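Local coordinates for sugar phosphate isomerase/epimerase (Parabacteroides distasonis, PDB 3OBE), which probably acts as an isomerase or epimerase of sugar phosphates, built on a xylose isomerase-like TIM barrel, at residues F152-E157 and D211-F215. Residues are numbered along the deposited sequence; the frame is centred on the assembly and turned at random. Where two conformers were deposited one is given.
Sequences FNRAGE and DKVMF
A close packing of helix against the segment leading into strand 213-218, on the outer side of a TIM barrel, sets Gly-156 of helix 142-160 on the backbone of Lys-212. Gly-156 CA makes a CA-H...O contact of 3.1 Å with Lys-212 O; a CB would point at that carbonyl and clash, so glycine suits the place. One water lies 2.8 Å from both Gly-156 O and Lys-212 O and bridges the backbones. The extended chain of Lys-212 crosses Asn-153 at about a right angle, its CD 3.5 Å from Asn-153 O; this long aliphatic run packs on the helix while the amine reaches onward beside Glu-157. Cut back to an alanine, Lys-212 would probably leave Asn-153 O and CB less covered. With CG2 beside its backbone N, branched Val-213 sets this methyl 3.5 Å from Phe-152 O and 3.6 Å from Asn-153 OD1. The amide of Asn-153 suits a polar join, OD1 accepting from Asp-209 N and ND2 giving a weak hydrogen bond to Asn-207 O. Further in, the ring of Phe-152 meets Trp-166 and Tyr-168 of strand 165-169, which neighbours strand 213-218, and Phe-204 of helix 200-207 edge-to-face.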
loop_
_atom_site.group_PDB
_atom_site.type_symbol
_atom_site.label_atom_id
_atom_site.label_comp_id
_atom_site.label_asym_id
_atom_site.label_seq_id
_atom_site.Cartn_x
_atom_site.Cartn_y
_atom_site.Cartn_z
ATOM N N PHE A 152 -7.825 -14.477 0.498
ATOM C CA PHE A 152 -7.629 -13.210 -0.259
ATOM C C PHE A 152 -8.613 -13.061 -1.415
ATOM O O PHE A 152 -9.181 -12.008 -1.579
ATOM C CB PHE A 152 -6.196 -13.100 -0.765
ATOM C CG PHE A 152 -5.143 -12.866 0.310
ATOM C CD1 PHE A 152 -5.451 -12.620 1.632
ATOM C CD2 PHE A 152 -3.825 -12.866 -0.069
ATOM C CE1 PHE A 152 -4.438 -12.350 2.543
ATOM C CE2 PHE A 152 -2.825 -12.581 0.805
ATOM C CZ PHE A 152 -3.132 -12.342 2.120
ATOM N N ASN A 153 -8.821 -14.131 -2.203
ATOM C CA ASN A 153 -9.845 -14.152 -3.245
ATOM C C ASN A 153 -11.227 -13.785 -2.708
ATOM O O ASN A 153 -11.898 -12.928 -3.263
ATOM C CB ASN A 153 -9.889 -15.485 -3.946
ATOM C CG ASN A 153 -8.837 -15.633 -5.013
ATOM O OD1 ASN A 153 -8.304 -14.673 -5.535
ATOM N ND2 ASN A 153 -8.549 -16.890 -5.366
ATOM N N ARG A 154 -11.610 -14.397 -1.599
ATOM C CA ARG A 154 -12.900 -14.139 -1.005
ATOM C C ARG A 154 -13.000 -12.712 -0.545
ATOM O O ARG A 154 -14.020 -12.105 -0.687
ATOM C CB ARG A 154 -13.185 -15.120 0.151
ATOM C CG ARG A 154 -13.437 -16.564 -0.337
ATOM C CD ARG A 154 -13.284 -17.543 0.822
ATOM N NE ARG A 154 -14.427 -17.510 1.722
ATOM C CZ ARG A 154 -15.285 -18.511 1.924
ATOM N NH1 ARG A 154 -15.169 -19.663 1.287
ATOM N NH2 ARG A 154 -16.261 -18.355 2.805
ATOM N N ALA A 155 -11.930 -12.179 0.021
ATOM C CA ALA A 155 -11.915 -10.768 0.426
ATOM C C ALA A 155 -12.125 -9.854 -0.771
ATOM O O ALA A 155 -12.907 -8.882 -0.714
ATOM C CB ALA A 155 -10.609 -10.442 1.106
ATOM N N GLY A 156 -11.420 -10.144 -1.860
ATOM C CA GLY A 156 -11.513 -9.309 -3.050
ATOM C C GLY A 156 -12.864 -9.355 -3.720
ATOM O O GLY A 156 -13.319 -8.364 -4.283
ATOM N N GLU A 157 -13.517 -10.502 -3.681
ATOM C CA GLU A 157 -14.845 -10.582 -4.263
ATOM C C GLU A 157 -15.770 -9.672 -3.472
ATOM O O GLU A 157 -16.582 -8.940 -4.026
ATOM C CB GLU A 157 -15.396 -12.015 -4.273
ATOM C CG GLU A 157 -16.818 -12.081 -4.861
ATOM C CD GLU A 157 -17.277 -13.489 -5.232
ATOM O OE1 GLU A 157 -16.504 -14.450 -4.990
ATOM O OE2 GLU A 157 -18.413 -13.615 -5.751
ATOM N N ASP A 211 -9.097 -10.612 -11.244
ATOM C CA ASP A 211 -10.315 -9.805 -11.103
ATOM C C ASP A 211 -10.732 -9.601 -9.646
ATOM O O ASP A 211 -11.577 -8.747 -9.350
ATOM C CB ASP A 211 -11.454 -10.429 -11.929
ATOM C CG ASP A 211 -11.159 -10.428 -13.452
ATOM O OD1 ASP A 211 -10.422 -9.516 -13.928
ATOM O OD2 ASP A 211 -11.662 -11.349 -14.152
ATOM N N LYS A 212 -10.158 -10.361 -8.716
ATOM C CA LYS A 212 -10.475 -10.224 -7.289
ATOM C C LYS A 212 -9.336 -9.566 -6.479
ATOM O O LYS A 212 -9.603 -8.933 -5.512
ATOM C CB LYS A 212 -10.751 -11.581 -6.669
ATOM C CG LYS A 212 -11.981 -12.299 -7.227
ATOM C CD LYS A 212 -12.071 -13.718 -6.663
ATOM C CE LYS A 212 -13.146 -14.580 -7.343
ATOM N NZ LYS A 212 -13.129 -15.971 -6.853
ATOM N N VAL A 213 -8.087 -9.828 -6.855
ATOM C CA VAL A 213 -6.935 -9.478 -6.072
ATOM C C VAL A 213 -5.884 -8.791 -6.920
ATOM O O VAL A 213 -5.503 -9.307 -7.976
ATOM C CB VAL A 213 -6.320 -10.744 -5.433
ATOM C CG1 VAL A 213 -4.938 -10.449 -4.754
ATOM C CG2 VAL A 213 -7.303 -11.351 -4.437
HETATM N N MSE A 214 -5.398 -7.641 -6.424
HETATM C CA MSE A 214 -4.203 -7.031 -7.008
HETATM C C MSE A 214 -3.140 -6.892 -5.914
HETATM O O MSE A 214 -3.350 -7.297 -4.750
HETATM C CB MSE A 214 -4.556 -5.697 -7.674
HETATM C CG MSE A 214 -5.223 -4.657 -6.766
HETATM SE SE MSE A 214 -3.936 -3.642 -5.708
HETATM C CE MSE A 214 -5.259 -2.497 -4.844
ATOM N N PHE A 215 -1.965 -6.395 -6.305
ATOM C CA PHE A 215 -0.805 -6.333 -5.461
ATOM C C PHE A 215 -0.291 -4.900 -5.423
ATOM O O PHE A 215 -0.226 -4.207 -6.474
ATOM C CB PHE A 215 0.273 -7.357 -5.882
ATOM C CG PHE A 215 -0.162 -8.805 -5.611
ATOM C CD1 PHE A 215 -1.020 -9.449 -6.494
ATOM C CD2 PHE A 215 0.164 -9.452 -4.427
ATOM C CE1 PHE A 215 -1.487 -10.700 -6.214
ATOM C CE2 PHE A 215 -0.304 -10.746 -4.173
ATOM C CZ PHE A 215 -1.130 -11.347 -5.043
HETATM O O HOH W 1 -11.264 -6.684 -5.267
#